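Local coordinates for protein botulinum neurotoxin type G (Clostridium botulinum, PDB 3MPP) that binds nerve-cell surfaces through this receptor-binding domain of its heavy chain, which targets the toxin so that its protease light chain can enter the cytosol, at residues Asp100-Trp114 against Ile117-Ser131. The protein carries 4 engineered substitutions. Sequence-based numbering, arbitrary orientation.
Sequences DSGWKVSIKGNRIIW and IDVNAKSKSIFFEYS
The guanidinium of Arg111 lies flat over one face of the Phe127 ring, planes 12° apart, a cation-pi stack. Its edge makes a salt bridge: NE of Arg111 donates a 2.6 Å hydrogen bond to OE1 of Glu129, nearly in the guanidinium plane, and NH2 adds a weak one to OE1. Arginine's flat cation suits both roles, face and edge. Ile113 CG1 packs on Phe127 CB on this face of the sheet. On the other, Ile112 CG2 meets Phe128 CB and Ile126 CG2 reaches the Trp114 ring edge.

Asn110, in the type II' turn from Lys108 to Arg111, clasps Tyr130 twice: its amide ND2 donates to Tyr130 O (2.6 Å) and its backbone O accepts from Tyr130 N. With Tyr130 CG between backbone N and carbonyl carbon (chi1 50°), Asn110 CB sits over one ring face, a CH-pi contact. Ser101's short hydroxyl and Gly102 N both grip Ile117 O; at Gly102 a CB would jam against the preceding carbonyl O.

Reciprocal N-H...O bonds pair Ile112 with Phe128 and Trp114 with Ile126, adding edge strand 123-129 to a jelly-roll sheet. The Glu129 bond probably holds the guanidinium flat on Phe127, while Asn110 ties the turn to the end of that strand.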
loop_
_atom_site.group_PDB
_atom_site.type_symbol
_atom_site.label_atom_id
_atom_site.label_comp_id
_atom_site.label_asym_id
_atom_site.label_seq_id
_atom_site.Cartn_x
_atom_site.Cartn_y
_atom_site.Cartn_z
ATOM N N ASP A 100 3.993 -33.327 9.358
ATOM C CA ASP A 100 3.958 -32.327 10.424
ATOM C C ASP A 100 5.234 -31.496 10.517
ATOM O O ASP A 100 5.421 -30.746 11.474
ATOM C CB ASP A 100 3.667 -32.990 11.772
ATOM C CG ASP A 100 2.281 -33.580 11.835
ATOM O OD1 ASP A 100 1.343 -32.925 11.341
ATOM O OD2 ASP A 100 2.127 -34.695 12.380
ATOM N N SER A 101 6.105 -31.625 9.520
ATOM C CA SER A 101 7.375 -30.904 9.515
ATOM C C SER A 101 7.598 -30.116 8.221
ATOM O O SER A 101 7.323 -30.605 7.124
ATOM C CB SER A 101 8.537 -31.868 9.745
ATOM O OG SER A 101 9.778 -31.213 9.558
ATOM N N GLY A 102 8.106 -28.892 8.364
ATOM C CA GLY A 102 8.355 -28.016 7.234
ATOM C C GLY A 102 8.306 -26.573 7.689
ATOM O O GLY A 102 8.741 -26.269 8.799
ATOM N N TRP A 103 7.767 -25.690 6.845
ATOM C CA TRP A 103 7.582 -24.287 7.214
ATOM C C TRP A 103 6.182 -23.779 6.910
ATOM O O TRP A 103 5.503 -24.271 6.007
ATOM C CB TRP A 103 8.599 -23.374 6.526
ATOM C CG TRP A 103 8.531 -23.377 5.024
ATOM C CD1 TRP A 103 9.330 -24.089 4.176
ATOM C CD2 TRP A 103 7.639 -22.618 4.190
ATOM N NE1 TRP A 103 8.987 -23.832 2.872
ATOM C CE2 TRP A 103 7.952 -22.932 2.851
ATOM C CE3 TRP A 103 6.598 -21.716 4.446
ATOM C CZ2 TRP A 103 7.267 -22.377 1.772
ATOM C CZ3 TRP A 103 5.917 -21.158 3.369
ATOM C CH2 TRP A 103 6.254 -21.489 2.050
ATOM N N LYS A 104 5.767 -22.767 7.657
ATOM C CA LYS A 104 4.480 -22.139 7.413
ATOM C C LYS A 104 4.560 -20.648 7.688
ATOM O O LYS A 104 5.306 -20.205 8.563
ATOM C CB LYS A 104 3.395 -22.780 8.279
ATOM C CG LYS A 104 3.470 -22.411 9.749
ATOM C CD LYS A 104 2.399 -23.139 10.560
ATOM C CE LYS A 104 2.468 -22.759 12.037
ATOM N NZ LYS A 104 1.254 -23.182 12.801
ATOM N N VAL A 105 3.799 -19.887 6.911
ATOM C CA VAL A 105 3.564 -18.486 7.183
ATOM C C VAL A 105 2.148 -18.375 7.747
ATOM O O VAL A 105 1.185 -18.906 7.175
ATOM C CB VAL A 105 3.713 -17.632 5.900
ATOM C CG1 VAL A 105 3.319 -16.177 6.165
ATOM C CG2 VAL A 105 5.141 -17.713 5.372
ATOM N N SER A 106 2.024 -17.718 8.893
ATOM C CA SER A 106 0.714 -17.539 9.509
ATOM C C SER A 106 0.476 -16.074 9.893
ATOM O O SER A 106 1.400 -15.260 9.960
ATOM C CB SER A 106 0.566 -18.455 10.725
ATOM O OG SER A 106 1.441 -18.061 11.761
ATOM N N ILE A 107 -0.781 -15.744 10.124
ATOM C CA ILE A 107 -1.148 -14.405 10.517
ATOM C C ILE A 107 -1.860 -14.515 11.853
ATOM O O ILE A 107 -2.647 -15.439 12.074
ATOM C CB ILE A 107 -2.056 -13.741 9.458
ATOM C CG1 ILE A 107 -1.236 -13.412 8.201
ATOM C CG2 ILE A 107 -2.728 -12.495 10.035
ATOM C CD1 ILE A 107 -2.029 -12.764 7.082
ATOM N N LYS A 108 -1.528 -13.616 12.771
ATOM C CA LYS A 108 -2.270 -13.526 14.015
ATOM C C LYS A 108 -2.505 -12.051 14.312
ATOM O O LYS A 108 -1.648 -11.366 14.877
ATOM C CB LYS A 108 -1.519 -14.207 15.162
ATOM C CG LYS A 108 -2.350 -14.387 16.432
ATOM C CD LYS A 108 -1.492 -14.927 17.567
ATOM C CE LYS A 108 -2.310 -15.253 18.808
ATOM N NZ LYS A 108 -1.406 -15.734 19.895
ATOM N N GLY A 109 -3.665 -11.562 13.904
ATOM C CA GLY A 109 -3.987 -10.165 14.099
ATOM C C GLY A 109 -2.991 -9.302 13.358
ATOM O O GLY A 109 -2.845 -9.406 12.142
ATOM N N ASN A 110 -2.295 -8.457 14.107
ATOM C CA ASN A 110 -1.326 -7.539 13.546
ATOM C C ASN A 110 0.082 -8.137 13.528
ATOM O O ASN A 110 1.075 -7.408 13.509
ATOM C CB ASN A 110 -1.340 -6.229 14.326
ATOM C CG ASN A 110 -1.083 -6.436 15.806
ATOM O OD1 ASN A 110 -1.518 -7.433 16.393
ATOM N ND2 ASN A 110 -0.373 -5.494 16.419
ATOM N N ARG A 111 0.158 -9.465 13.534
ATOM C CA ARG A 111 1.444 -10.155 13.455
ATOM C C ARG A 111 1.510 -11.027 12.217
ATOM O O ARG A 111 0.571 -11.755 11.905
ATOM C CB ARG A 111 1.667 -11.063 14.670
ATOM C CG ARG A 111 2.008 -10.357 15.954
ATOM C CD ARG A 111 2.320 -11.353 17.070
ATOM N NE ARG A 111 2.787 -10.633 18.245
ATOM C CZ ARG A 111 3.389 -11.184 19.286
ATOM N NH1 ARG A 111 3.607 -12.493 19.319
ATOM N NH2 ARG A 111 3.775 -10.414 20.296
ATOM N N ILE A 112 2.641 -10.976 11.532
ATOM C CA ILE A 112 2.919 -11.920 10.468
ATOM C C ILE A 112 4.031 -12.823 10.989
ATOM O O ILE A 112 5.027 -12.333 11.520
ATOM C CB ILE A 112 3.341 -11.193 9.173
ATOM C CG1 ILE A 112 3.629 -12.201 8.060
ATOM C CG2 ILE A 112 4.535 -10.306 9.427
ATOM C CD1 ILE A 112 2.412 -12.597 7.269
ATOM N N ILE A 113 3.849 -14.136 10.858
ATOM C CA ILE A 113 4.656 -15.105 11.606
ATOM C C ILE A 113 5.251 -16.198 10.726
ATOM O O ILE A 113 4.552 -16.816 9.925
ATOM C CB ILE A 113 3.806 -15.818 12.676
ATOM C CG1 ILE A 113 3.200 -14.817 13.657
ATOM C CG2 ILE A 113 4.622 -16.873 13.399
ATOM C CD1 ILE A 113 2.139 -15.438 14.551
ATOM N N TRP A 114 6.543 -16.438 10.903
ATOM C CA TRP A 114 7.257 -17.506 10.215
ATOM C C TRP A 114 7.606 -18.622 11.214
ATOM O O TRP A 114 8.161 -18.358 12.274
ATOM C CB TRP A 114 8.530 -16.922 9.595
ATOM C CG TRP A 114 9.496 -17.910 9.012
ATOM C CD1 TRP A 114 10.710 -18.269 9.528
ATOM C CD2 TRP A 114 9.356 -18.629 7.782
ATOM N NE1 TRP A 114 11.327 -19.172 8.699
ATOM C CE2 TRP A 114 10.517 -19.410 7.620
ATOM C CE3 TRP A 114 8.364 -18.688 6.800
ATOM C CZ2 TRP A 114 10.708 -20.242 6.522
ATOM C CZ3 TRP A 114 8.558 -19.514 5.714
ATOM C CH2 TRP A 114 9.721 -20.278 5.582
ATOM N N ILE A 117 9.169 -26.176 11.901
ATOM C CA ILE A 117 8.816 -27.298 12.750
ATOM C C ILE A 117 9.605 -28.525 12.320
ATOM O O ILE A 117 9.620 -28.881 11.137
ATOM C CB ILE A 117 7.307 -27.602 12.679
ATOM C CG1 ILE A 117 6.503 -26.340 13.003
ATOM C CG2 ILE A 117 6.943 -28.763 13.614
ATOM C CD1 ILE A 117 5.009 -26.544 13.012
ATOM N N ASP A 118 10.279 -29.155 13.278
ATOM C CA ASP A 118 11.085 -30.331 12.979
ATOM C C ASP A 118 10.251 -31.614 12.976
ATOM O O ASP A 118 9.026 -31.586 13.163
ATOM C CB ASP A 118 12.279 -30.451 13.939
ATOM C CG ASP A 118 11.859 -30.700 15.381
ATOM O OD1 ASP A 118 10.697 -31.106 15.620
ATOM O OD2 ASP A 118 12.706 -30.495 16.279
ATOM N N VAL A 119 10.927 -32.736 12.763
ATOM C CA VAL A 119 10.265 -34.028 12.623
ATOM C C VAL A 119 9.640 -34.532 13.923
ATOM O O VAL A 119 8.880 -35.506 13.919
ATOM C CB VAL A 119 11.246 -35.082 12.094
ATOM C CG1 VAL A 119 11.384 -34.956 10.583
ATOM C CG2 VAL A 119 12.596 -34.923 12.778
ATOM N N ASN A 120 9.964 -33.875 15.032
ATOM C CA ASN A 120 9.413 -34.259 16.330
ATOM C C ASN A 120 8.288 -33.326 16.779
ATOM O O ASN A 120 7.778 -33.443 17.895
ATOM C CB ASN A 120 10.519 -34.309 17.381
ATOM C CG ASN A 120 11.505 -35.435 17.135
ATOM O OD1 ASN A 120 12.718 -35.220 17.112
ATOM N ND2 ASN A 120 10.988 -36.651 16.949
ATOM N N ALA A 121 7.912 -32.408 15.893
ATOM C CA ALA A 121 6.887 -31.403 16.164
ATOM C C ALA A 121 7.358 -30.311 17.125
ATOM O O ALA A 121 6.543 -29.621 17.740
ATOM C CB ALA A 121 5.589 -32.046 16.657
ATOM N N LYS A 122 8.672 -30.149 17.243
ATOM C CA LYS A 122 9.229 -29.016 17.975
ATOM C C LYS A 122 9.336 -27.791 17.067
ATOM O O LYS A 122 9.985 -27.838 16.019
ATOM C CB LYS A 122 10.604 -29.363 18.543
ATOM C CG LYS A 122 11.335 -28.178 19.156
ATOM C CD LYS A 122 12.740 -28.568 19.604
ATOM C CE LYS A 122 13.422 -27.431 20.352
ATOM N NZ LYS A 122 14.898 -27.606 20.416
ATOM N N SER A 123 8.716 -26.690 17.477
ATOM C CA SER A 123 8.653 -25.499 16.628
ATOM C C SER A 123 9.344 -24.278 17.224
ATOM O O SER A 123 9.477 -24.146 18.441
ATOM C CB SER A 123 7.203 -25.142 16.327
ATOM O OG SER A 123 6.579 -24.600 17.478
ATOM N N LYS A 124 9.778 -23.385 16.345
ATOM C CA LYS A 124 10.286 -22.084 16.747
ATOM C C LYS A 124 9.864 -21.043 15.708
ATOM O O LYS A 124 9.942 -21.277 14.494
ATOM C CB LYS A 124 11.805 -22.115 16.910
ATOM C CG LYS A 124 12.394 -20.849 17.517
ATOM C CD LYS A 124 13.869 -21.035 17.890
ATOM C CE LYS A 124 14.043 -21.774 19.215
ATOM N NZ LYS A 124 13.639 -23.210 19.163
ATOM N N SER A 125 9.412 -19.893 16.190
ATOM C CA SER A 125 8.865 -18.882 15.311
ATOM C C SER A 125 9.576 -17.549 15.432
ATOM O O SER A 125 10.157 -17.228 16.463
ATOM C CB SER A 125 7.384 -18.685 15.609
ATOM O OG SER A 125 6.662 -19.874 15.359
ATOM N N ILE A 126 9.507 -16.777 14.355
ATOM C CA ILE A 126 9.945 -15.399 14.346
ATOM C C ILE A 126 8.792 -14.627 13.711
ATOM O O ILE A 126 8.059 -15.188 12.904
ATOM C CB ILE A 126 11.237 -15.244 13.526
ATOM C CG1 ILE A 126 11.711 -13.793 13.523
ATOM C CG2 ILE A 126 11.037 -15.751 12.109
ATOM C CD1 ILE A 126 13.070 -13.611 12.883
ATOM N N PHE A 127 8.617 -13.360 14.078
ATOM C CA PHE A 127 7.464 -12.608 13.610
ATOM C C PHE A 127 7.754 -11.119 13.438
ATOM O O PHE A 127 8.736 -10.593 13.977
ATOM C CB PHE A 127 6.287 -12.799 14.578
ATOM C CG PHE A 127 6.519 -12.201 15.934
ATOM C CD1 PHE A 127 6.259 -10.855 16.163
ATOM C CD2 PHE A 127 7.009 -12.975 16.978
ATOM C CE1 PHE A 127 6.469 -10.292 17.401
ATOM C CE2 PHE A 127 7.220 -12.419 18.225
ATOM C CZ PHE A 127 6.953 -11.072 18.439
ATOM N N PHE A 128 6.896 -10.458 12.669
ATOM C CA PHE A 128 6.880 -9.006 12.577
ATOM C C PHE A 128 5.526 -8.516 13.083
ATOM O O PHE A 128 4.490 -9.025 12.658
ATOM C CB PHE A 128 7.104 -8.548 11.128
ATOM C CG PHE A 128 6.869 -7.076 10.905
ATOM C CD1 PHE A 128 7.726 -6.128 11.456
ATOM C CD2 PHE A 128 5.807 -6.634 10.120
ATOM C CE1 PHE A 128 7.518 -4.765 11.239
ATOM C CE2 PHE A 128 5.596 -5.282 9.910
ATOM C CZ PHE A 128 6.457 -4.343 10.472
ATOM N N GLU A 129 5.534 -7.549 13.999
ATOM C CA GLU A 129 4.287 -6.973 14.502
ATOM C C GLU A 129 4.230 -5.482 14.199
ATOM O O GLU A 129 5.181 -4.768 14.504
ATOM C CB GLU A 129 4.167 -7.173 16.015
ATOM C CG GLU A 129 2.922 -6.503 16.630
ATOM C CD GLU A 129 2.712 -6.863 18.104
ATOM O OE1 GLU A 129 2.930 -8.032 18.472
ATOM O OE2 GLU A 129 2.319 -5.980 18.895
ATOM N N TYR A 130 3.128 -5.018 13.597
ATOM C CA TYR A 130 2.907 -3.583 13.419
ATOM C C TYR A 130 1.829 -3.101 14.387
ATOM O O TYR A 130 0.969 -3.872 14.812
ATOM C CB TYR A 130 2.543 -3.232 11.962
ATOM C CG TYR A 130 1.425 -4.071 11.387
ATOM C CD1 TYR A 130 0.094 -3.757 11.641
ATOM C CD2 TYR A 130 1.701 -5.181 10.602
ATOM C CE1 TYR A 130 -0.938 -4.527 11.125
ATOM C CE2 TYR A 130 0.685 -5.954 10.087
ATOM C CZ TYR A 130 -0.637 -5.621 10.352
ATOM O OH TYR A 130 -1.652 -6.390 9.833
ATOM N N SER A 131 1.889 -1.824 14.742
ATOM C CA SER A 131 0.958 -1.251 15.712
ATOM C C SER A 131 -0.483 -1.233 15.209
ATOM O O SER A 131 -0.734 -1.095 14.015
ATOM C CB SER A 131 1.382 0.180 16.070
ATOM O OG SER A 131 0.465 0.775 16.972
HETATM O O HOH W 1 -0.685 -9.153 10.029
HETATM O O HOH W 2 -0.669 -4.882 19.685
#